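Local coordinates for protein beta-galactosidase (Bacteroides thetaiotaomicron, PDB 5MUJ) that probably hydrolyses glycosidic bonds in side chain B of the plant pectin rhamnogalacturonan II, whose oligosaccharide it holds in a central pocket, at residues 199-210 against 222-233. Residues are numbered along the deposited sequence; the frame is centred on the assembly and turned at random.
Sequences WWEKLTQYKSTV and FVMFYNAGGRHP. With 8PK (4-O-[(1R)-1-hydroxyethyl]-2-O-methyl-alpha-L-fucopyranose), chain B.
Pro233 CD sits over the centre of the Trp199 six-membered ring, 3.5 Å from the ring centroid and 13° off its normal, a CH-pi contact; Trp200 CB lies against the opposite face. The His232 ring lies alongside that indole, pointing the same way. Trp200 CH2 reaches over one face of Tyr226, 3.5 Å from Tyr226 CZ. At the edge of the same phenol ring, Tyr226 OH donates to Glu201 OE1 (2.7 Å), approaching from above the carboxylate plane, 48° out of it. The other oxygen, Glu201 OE2, is held by Arg255 in a salt bridge and by Gln198 N, which fixes the carboxylate that receives Tyr226 OH. With chi1 at 69°, Tyr226 CG stands between its backbone N and carbonyl carbon, and the phenol stands out from the strand, over to Trp200 and Glu201.

The backbones form an antiparallel beta hairpin, the first two strands of a sheet ordered 1-2-3-4; five four-stranded antiparallel sheets in the chain are consistent with a five-bladed beta-propeller. Asn227 O accepts from Tyr206 N (2.9 Å) and Asn227 N donates to Lys207 O (3.0 Å), so one residue faces two: a beta bulge, slipping the register by one between Gln205 and Ser208. Beside the hairpin, the substituted fucose 8PK brings C7 to 3.6 Å from Gly229 CA, while Tyr206 OH lies 3.3 Å from 8PK C2. Leu203 O and Thr204 CG2 approach C10 of its hydroxyethyl group (Thr204 CG2 to 8PK C10, 3.6 Å). A water donates to Trp199 O and accepts from Arg231 N.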
ATOM      1  N   TRP A 199     -12.781  -0.978 -17.565  1.00 15.16           N
ATOM      2  CA  TRP A 199     -13.282  -2.285 -17.126  1.00 15.96           C
ATOM      3  C   TRP A 199     -12.647  -2.812 -15.830  1.00 15.90           C
ATOM      4  O   TRP A 199     -13.330  -3.368 -14.993  1.00 15.41           O
ATOM      5  CB  TRP A 199     -13.150  -3.349 -18.244  1.00 16.33           C
ATOM      6  CG  TRP A 199     -11.717  -3.711 -18.693  1.00 16.36           C
ATOM      7  CD1 TRP A 199     -11.001  -3.137 -19.718  1.00 14.73           C
ATOM      8  CD2 TRP A 199     -10.822  -4.689 -18.095  1.00 14.94           C
ATOM      9  NE1 TRP A 199      -9.796  -3.741 -19.850  1.00 14.12           N
ATOM     10  CE2 TRP A 199      -9.643  -4.679 -18.853  1.00 15.93           C
ATOM     11  CE3 TRP A 199     -10.950  -5.611 -17.052  1.00 13.75           C
ATOM     12  CZ2 TRP A 199      -8.550  -5.510 -18.541  1.00 15.28           C
ATOM     13  CZ3 TRP A 199      -9.897  -6.421 -16.758  1.00 16.99           C
ATOM     14  CH2 TRP A 199      -8.715  -6.389 -17.510  1.00 14.93           C
ATOM     15  N   TRP A 200     -11.350  -2.624 -15.717  1.00 13.94           N
ATOM     16  CA  TRP A 200     -10.556  -3.198 -14.607  1.00 13.25           C
ATOM     17  C   TRP A 200     -10.790  -2.592 -13.230  1.00 15.32           C
ATOM     18  O   TRP A 200     -10.295  -3.136 -12.224  1.00 18.83           O
ATOM     19  CB  TRP A 200      -9.102  -3.103 -15.010  1.00 13.25           C
ATOM     20  CG  TRP A 200      -8.574  -1.720 -14.949  1.00 14.21           C
ATOM     21  CD1 TRP A 200      -8.642  -0.777 -15.908  1.00 15.12           C
ATOM     22  CD2 TRP A 200      -7.872  -1.110 -13.846  1.00 13.22           C
ATOM     23  NE1 TRP A 200      -8.080   0.385 -15.498  1.00 14.03           N
ATOM     24  CE2 TRP A 200      -7.582   0.214 -14.226  1.00 13.68           C
ATOM     25  CE3 TRP A 200      -7.502  -1.543 -12.573  1.00 13.22           C
ATOM     26  CZ2 TRP A 200      -6.910   1.112 -13.379  1.00 15.46           C
ATOM     27  CZ3 TRP A 200      -6.823  -0.650 -11.737  1.00 14.97           C
ATOM     28  CH2 TRP A 200      -6.542   0.653 -12.140  1.00 14.78           C
ATOM     29  N   GLU A 201     -11.529  -1.488 -13.174  1.00 14.60           N
ATOM     30  CA  GLU A 201     -11.780  -0.744 -11.932  1.00 13.99           C
ATOM     31  C   GLU A 201     -13.281  -0.550 -11.691  1.00 15.72           C
ATOM     32  O   GLU A 201     -13.651   0.249 -10.892  1.00 17.08           O
ATOM     33  CB  GLU A 201     -11.056   0.612 -11.991  1.00 13.72           C
ATOM     34  CG  GLU A 201     -11.648   1.545 -13.042  1.00 14.31           C
ATOM     35  CD  GLU A 201     -10.992   2.891 -13.159  1.00 16.74           C
ATOM     36  OE1 GLU A 201     -10.591   3.452 -12.113  1.00 15.39           O
ATOM     37  OE2 GLU A 201     -10.936   3.415 -14.308  1.00 17.75           O
ATOM     38  N   LYS A 202     -14.170  -1.252 -12.417  1.00 16.11           N
ATOM     39  CA  LYS A 202     -15.644  -1.021 -12.277  1.00 14.60           C
ATOM     40  C   LYS A 202     -16.279  -1.460 -10.970  1.00 17.15           C
ATOM     41  O   LYS A 202     -17.300  -0.919 -10.615  1.00 19.70           O
ATOM     42  CB  LYS A 202     -16.474  -1.642 -13.418  1.00 15.56           C
ATOM     43  CG  LYS A 202     -16.199  -1.074 -14.775  1.00 15.82           C
ATOM     44  CD  LYS A 202     -16.715   0.327 -14.977  1.00 16.96           C
ATOM     45  CE  LYS A 202     -16.428   0.772 -16.403  1.00 22.11           C
ATOM     46  NZ  LYS A 202     -17.451   0.243 -17.362  1.00 27.02           N
ATOM     47  N   LEU A 203     -15.660  -2.415 -10.255  1.00 17.14           N
ATOM     48  CA  LEU A 203     -16.256  -2.961  -9.038  1.00 15.72           C
ATOM     49  C   LEU A 203     -15.995  -2.080  -7.797  1.00 15.52           C
ATOM     50  O   LEU A 203     -16.891  -1.799  -7.005  1.00 18.25           O
ATOM     51  CB  LEU A 203     -15.772  -4.395  -8.802  1.00 13.72           C
ATOM     52  CG  LEU A 203     -16.173  -5.357  -9.937  1.00 15.86           C
ATOM     53  CD1 LEU A 203     -15.571  -6.758  -9.790  1.00 15.01           C
ATOM     54  CD2 LEU A 203     -17.698  -5.447 -10.063  1.00 15.46           C
ATOM     55  N   THR A 204     -14.756  -1.640  -7.658  1.00 14.14           N
ATOM     56  CA  THR A 204     -14.333  -0.837  -6.502  1.00 14.26           C
ATOM     57  C   THR A 204     -12.882  -0.493  -6.737  1.00 13.73           C
ATOM     58  O   THR A 204     -12.165  -1.206  -7.427  1.00 16.85           O
ATOM     59  CB  THR A 204     -14.537  -1.574  -5.156  1.00 15.82           C
ATOM     60  OG1 THR A 204     -13.929  -0.823  -4.100  1.00 18.02           O
ATOM     61  CG2 THR A 204     -13.936  -2.978  -5.195  1.00 18.89           C
ATOM     62  N   GLN A 205     -12.466   0.620  -6.170  1.00 14.97           N
ATOM     63  CA  GLN A 205     -11.062   0.993  -6.142  1.00 13.65           C
ATOM     64  C   GLN A 205     -10.492   0.596  -4.798  1.00 14.90           C
ATOM     65  O   GLN A 205     -11.223   0.423  -3.819  1.00 20.32           O
ATOM     66  CB  GLN A 205     -10.879   2.472  -6.530  1.00 14.27           C
ATOM     67  CG  GLN A 205     -11.324   2.619  -8.030  1.00 14.79           C
ATOM     68  CD  GLN A 205     -11.862   3.957  -8.465  1.00 16.87           C
ATOM     69  OE1 GLN A 205     -11.996   4.213  -9.694  1.00 22.17           O
ATOM     70  NE2 GLN A 205     -12.298   4.751  -7.536  1.00 16.80           N
ATOM     71  N   TYR A 206      -9.202   0.339  -4.793  1.00 12.83           N
ATOM     72  CA  TYR A 206      -8.533  -0.009  -3.544  1.00 11.15           C
ATOM     73  C   TYR A 206      -7.316   0.952  -3.313  1.00 12.10           C
ATOM     74  O   TYR A 206      -7.484   2.184  -3.461  1.00 14.71           O
ATOM     75  CB  TYR A 206      -8.155  -1.464  -3.511  1.00 12.42           C
ATOM     76  CG  TYR A 206      -9.296  -2.440  -3.491  1.00 11.73           C
ATOM     77  CD1 TYR A 206     -10.008  -2.674  -2.324  1.00 11.08           C
ATOM     78  CD2 TYR A 206      -9.664  -3.159  -4.631  1.00 12.69           C
ATOM     79  CE1 TYR A 206     -11.019  -3.597  -2.248  1.00 13.13           C
ATOM     80  CE2 TYR A 206     -10.708  -4.065  -4.575  1.00 13.18           C
ATOM     81  CZ  TYR A 206     -11.389  -4.279  -3.407  1.00 15.23           C
ATOM     82  OH  TYR A 206     -12.390  -5.222  -3.373  1.00 17.78           O
ATOM     83  N   LYS A 207      -6.130   0.436  -2.949  1.00 11.24           N
ATOM     84  CA  LYS A 207      -4.978   1.336  -2.614  1.00 10.42           C
ATOM     85  C   LYS A 207      -4.554   2.149  -3.834  1.00 11.04           C
ATOM     86  O   LYS A 207      -4.751   1.660  -4.978  1.00 12.63           O
ATOM     87  CB  LYS A 207      -3.774   0.544  -2.046  1.00 12.37           C
ATOM     88  CG  LYS A 207      -2.489   1.341  -1.987  1.00 12.50           C
ATOM     89  CD  LYS A 207      -1.403   0.796  -1.053  1.00 14.91           C
ATOM     90  CE  LYS A 207      -0.159   1.674  -1.089  1.00 15.04           C
ATOM     91  NZ  LYS A 207       0.859   1.200  -0.098  1.00 15.02           N
ATOM     92  N   SER A 208      -4.110   3.389  -3.619  1.00 10.12           N
ATOM     93  CA  SER A 208      -3.482   4.264  -4.595  1.00  9.23           C
ATOM     94  C   SER A 208      -2.231   4.901  -4.005  1.00 10.52           C
ATOM     95  O   SER A 208      -2.111   5.012  -2.784  1.00 14.04           O
ATOM     96  CB  SER A 208      -4.443   5.405  -4.968  1.00  9.42           C
ATOM     97  OG  SER A 208      -4.743   6.172  -3.794  1.00 11.32           O
ATOM     98  N   THR A 209      -1.303   5.316  -4.852  1.00 10.25           N
ATOM     99  CA  THR A 209      -0.142   6.137  -4.415  1.00 11.09           C
ATOM    100  C   THR A 209       0.192   7.034  -5.579  1.00 11.14           C
ATOM    101  O   THR A 209       0.203   6.563  -6.731  1.00 12.56           O
ATOM    102  CB  THR A 209       1.078   5.291  -4.006  1.00 12.85           C
ATOM    103  OG1 THR A 209       0.782   4.614  -2.788  1.00 14.73           O
ATOM    104  CG2 THR A 209       2.279   6.156  -3.797  1.00 13.71           C
ATOM    105  N   VAL A 210       0.333   8.320  -5.326  1.00 10.84           N
ATOM    106  CA  VAL A 210       0.687   9.296  -6.360  1.00 12.10           C
ATOM    107  C   VAL A 210       2.156   9.660  -6.252  1.00 12.74           C
ATOM    108  O   VAL A 210       2.652  10.005  -5.158  1.00 13.03           O
ATOM    109  CB  VAL A 210      -0.190  10.566  -6.245  1.00 12.57           C
ATOM    110  CG1 VAL A 210       0.256  11.654  -7.227  1.00 10.84           C
ATOM    111  CG2 VAL A 210      -1.654  10.186  -6.424  1.00 12.14           C
ATOM    112  N   PHE A 222       2.191  14.155 -12.315  1.00 14.27           N
ATOM    113  CA  PHE A 222       1.650  13.328 -11.218  1.00 15.40           C
ATOM    114  C   PHE A 222       1.122  12.013 -11.765  1.00 13.13           C
ATOM    115  O   PHE A 222       0.239  11.991 -12.621  1.00 15.86           O
ATOM    116  CB  PHE A 222       0.600  14.099 -10.394  1.00 14.16           C
ATOM    117  CG  PHE A 222       1.153  15.355  -9.767  1.00 14.96           C
ATOM    118  CD1 PHE A 222       2.183  15.284  -8.815  1.00 13.75           C
ATOM    119  CD2 PHE A 222       0.671  16.597 -10.129  1.00 16.34           C
ATOM    120  CE1 PHE A 222       2.708  16.440  -8.257  1.00 15.79           C
ATOM    121  CE2 PHE A 222       1.182  17.744  -9.569  1.00 18.26           C
ATOM    122  CZ  PHE A 222       2.194  17.675  -8.633  1.00 15.55           C
ATOM    123  N   VAL A 223       1.700  10.930 -11.265  1.00 13.95           N
ATOM    124  CA  VAL A 223       1.394   9.591 -11.725  1.00 13.69           C
ATOM    125  C   VAL A 223       0.869   8.735 -10.613  1.00 13.65           C
ATOM    126  O   VAL A 223       1.597   8.495  -9.678  1.00 15.98           O
ATOM    127  CB  VAL A 223       2.657   8.910 -12.330  1.00 13.56           C
ATOM    128  CG1 VAL A 223       2.363   7.477 -12.766  1.00 14.67           C
ATOM    129  CG2 VAL A 223       3.247   9.734 -13.478  1.00 13.63           C
HETATM  130  N   MSE A 224      -0.347   8.273 -10.702  1.00 12.40           N
HETATM  131  CA  MSE A 224      -0.969   7.450  -9.722  1.00 10.65           C
HETATM  132  C   MSE A 224      -0.958   6.006 -10.099  1.00 11.17           C
HETATM  133  O   MSE A 224      -1.340   5.676 -11.185  1.00 14.93           O
HETATM  134  CB  MSE A 224      -2.395   7.927  -9.498  1.00 30.00           C
HETATM  135  CG  MSE A 224      -3.025   7.019  -8.508  1.00 30.00           C
HETATM  136 SE   MSE A 224      -4.991   7.311  -8.352  1.00 30.00          SE
HETATM  137  CE  MSE A 224      -5.088   9.215  -7.869  1.00 30.00           C
ATOM    138  N   PHE A 225      -0.475   5.132  -9.210  1.00 13.00           N
ATOM    139  CA  PHE A 225      -0.494   3.729  -9.356  1.00 11.62           C
ATOM    140  C   PHE A 225      -1.567   3.258  -8.361  1.00 12.75           C
ATOM    141  O   PHE A 225      -1.596   3.578  -7.238  1.00 14.56           O
ATOM    142  CB  PHE A 225       0.867   2.981  -9.103  1.00 12.27           C
ATOM    143  CG  PHE A 225       1.775   2.933 -10.283  1.00 11.57           C
ATOM    144  CD1 PHE A 225       2.436   4.038 -10.679  1.00 10.22           C
ATOM    145  CD2 PHE A 225       1.914   1.783 -11.064  1.00 13.57           C
ATOM    146  CE1 PHE A 225       3.235   4.026 -11.753  1.00 10.20           C
ATOM    147  CE2 PHE A 225       2.732   1.789 -12.187  1.00 11.18           C
ATOM    148  CZ  PHE A 225       3.430   2.905 -12.496  1.00  9.98           C
ATOM    149  N   TYR A 226      -2.567   2.556  -8.869  1.00 12.32           N
ATOM    150  CA  TYR A 226      -3.663   2.074  -8.018  1.00 13.29           C
ATOM    151  C   TYR A 226      -4.200   0.730  -8.452  1.00 12.02           C
ATOM    152  O   TYR A 226      -4.081   0.351  -9.627  1.00 13.87           O
ATOM    153  CB  TYR A 226      -4.821   3.088  -7.906  1.00 11.63           C
ATOM    154  CG  TYR A 226      -5.689   3.356  -9.133  1.00 12.42           C
ATOM    155  CD1 TYR A 226      -5.177   4.021 -10.246  1.00 11.72           C
ATOM    156  CD2 TYR A 226      -7.037   3.032  -9.104  1.00 12.44           C
ATOM    157  CE1 TYR A 226      -6.004   4.339 -11.326  1.00 12.87           C
ATOM    158  CE2 TYR A 226      -7.855   3.294 -10.203  1.00 13.79           C
ATOM    159  CZ  TYR A 226      -7.312   3.963 -11.292  1.00 13.16           C
ATOM    160  OH  TYR A 226      -8.090   4.304 -12.394  1.00 13.02           O
ATOM    161  N   ASN A 227      -4.731  -0.023  -7.501  1.00 11.61           N
ATOM    162  CA  ASN A 227      -5.353  -1.311  -7.799  1.00 12.63           C
ATOM    163  C   ASN A 227      -6.864  -1.227  -7.572  1.00 12.02           C
ATOM    164  O   ASN A 227      -7.380  -0.374  -6.868  1.00 13.76           O
ATOM    165  CB  ASN A 227      -4.669  -2.530  -7.102  1.00 12.64           C
ATOM    166  CG  ASN A 227      -4.613  -2.416  -5.591  1.00 13.85           C
ATOM    167  OD1 ASN A 227      -3.824  -1.622  -5.053  1.00 16.16           O
ATOM    168  ND2 ASN A 227      -5.361  -3.286  -4.899  1.00 12.77           N
ATOM    169  N   ALA A 228      -7.592  -2.039  -8.337  1.00 12.63           N
ATOM    170  CA  ALA A 228      -9.043  -1.968  -8.375  1.00 13.58           C
ATOM    171  C   ALA A 228      -9.543  -3.319  -8.841  1.00 12.02           C
ATOM    172  O   ALA A 228      -8.773  -4.071  -9.376  1.00 13.54           O
ATOM    173  CB  ALA A 228      -9.479  -0.878  -9.348  1.00 12.07           C
ATOM    174  N   GLY A 229     -10.828  -3.601  -8.590  1.00 13.10           N
ATOM    175  CA  GLY A 229     -11.473  -4.848  -8.977  1.00 13.09           C
ATOM    176  C   GLY A 229     -12.318  -4.663 -10.241  1.00 13.87           C
ATOM    177  O   GLY A 229     -12.951  -3.666 -10.405  1.00 14.31           O
ATOM    178  N   GLY A 230     -12.258  -5.649 -11.113  1.00 12.54           N
ATOM    179  CA  GLY A 230     -13.092  -5.706 -12.318  1.00 12.87           C
ATOM    180  C   GLY A 230     -13.047  -7.065 -12.942  1.00 13.40           C
ATOM    181  O   GLY A 230     -12.399  -7.997 -12.452  1.00 16.51           O
ATOM    182  N   ARG A 231     -13.749  -7.168 -14.077  1.00 15.99           N
ATOM    183  CA  ARG A 231     -13.862  -8.418 -14.778  1.00 17.48           C
ATOM    184  C   ARG A 231     -13.213  -8.285 -16.140  1.00 16.77           C
ATOM    185  O   ARG A 231     -13.535  -7.355 -16.908  1.00 21.10           O
ATOM    186  CB  ARG A 231     -15.347  -8.714 -14.950  1.00 19.15           C
ATOM    187  CG  ARG A 231     -15.671 -10.165 -15.160  1.00 25.92           C
ATOM    188  CD  ARG A 231     -17.146 -10.427 -14.917  1.00 28.66           C
ATOM    189  NE  ARG A 231     -17.496 -10.462 -13.486  1.00 32.91           N
ATOM    190  CZ  ARG A 231     -17.503 -11.556 -12.711  1.00 37.06           C
ATOM    191  NH1 ARG A 231     -17.172 -12.762 -13.188  1.00 37.38           N
ATOM    192  NH2 ARG A 231     -17.840 -11.447 -11.425  1.00 38.34           N
ATOM    193  N   HIS A 232     -12.481  -9.295 -16.544  1.00 15.54           N
ATOM    194  CA  HIS A 232     -11.690  -9.202 -17.766  1.00 15.92           C
ATOM    195  C   HIS A 232     -12.693  -9.338 -18.940  1.00 17.67           C
ATOM    196  O   HIS A 232     -13.564 -10.195 -18.886  1.00 18.57           O
ATOM    197  CB  HIS A 232     -10.572 -10.265 -17.778  1.00 16.12           C
ATOM    198  CG  HIS A 232      -9.685 -10.180 -18.974  1.00 17.47           C
ATOM    199  ND1 HIS A 232      -8.407  -9.672 -18.950  1.00 18.54           N
ATOM    200  CD2 HIS A 232      -9.944 -10.462 -20.265  1.00 17.40           C
ATOM    201  CE1 HIS A 232      -7.891  -9.709 -20.167  1.00 15.21           C
ATOM    202  NE2 HIS A 232      -8.827 -10.153 -20.995  1.00 17.48           N
ATOM    203  N   PRO A 233     -12.570  -8.461 -19.953  1.00 16.70           N
ATOM    204  CA  PRO A 233     -13.619  -8.459 -21.015  1.00 17.25           C
ATOM    205  C   PRO A 233     -13.563  -9.688 -21.894  1.00 16.48           C
ATOM    206  O   PRO A 233     -14.541 -10.017 -22.531  1.00 17.74           O
ATOM    207  CB  PRO A 233     -13.342  -7.193 -21.828  1.00 16.78           C
ATOM    208  CG  PRO A 233     -12.028  -6.658 -21.377  1.00 18.07           C
ATOM    209  CD  PRO A 233     -11.593  -7.359 -20.104  1.00 18.08           C
TER
HETATM  210  O9  8PK B   8     -18.697  -5.940  -4.368  1.00 31.44           O
HETATM  211  C8  8PK B   8     -17.371  -5.456  -4.545  1.00 27.43           C
HETATM  212  C10 8PK B   8     -17.306  -3.973  -4.251  1.00 28.46           C
HETATM  213  O4  8PK B   8     -16.465  -6.192  -3.709  1.00 27.62           O
HETATM  214  C4  8PK B   8     -16.537  -7.608  -3.898  1.00 26.30           C
HETATM  215  C5  8PK B   8     -16.167  -8.296  -2.600  1.00 25.75           C
HETATM  216  C6  8PK B   8     -17.070  -7.847  -1.445  1.00 29.69           C
HETATM  217  O5  8PK B   8     -14.783  -8.025  -2.283  1.00 24.10           O
HETATM  218  C3  8PK B   8     -15.623  -8.066  -5.031  1.00 27.70           C
HETATM  219  O3  8PK B   8     -15.938  -7.444  -6.282  1.00 28.67           O
HETATM  220  C2  8PK B   8     -14.198  -7.730  -4.662  1.00 27.18           C
HETATM  221  O2  8PK B   8     -13.349  -8.199  -5.718  1.00 30.36           O
HETATM  222  C7  8PK B   8     -12.750  -7.155  -6.499  1.00 30.05           C
HETATM  223  C1  8PK B   8     -13.841  -8.365  -3.316  1.00 24.79           C
HETATM  224  O   HOH W   1     -15.558  -5.262 -14.801  1.00 24.65           O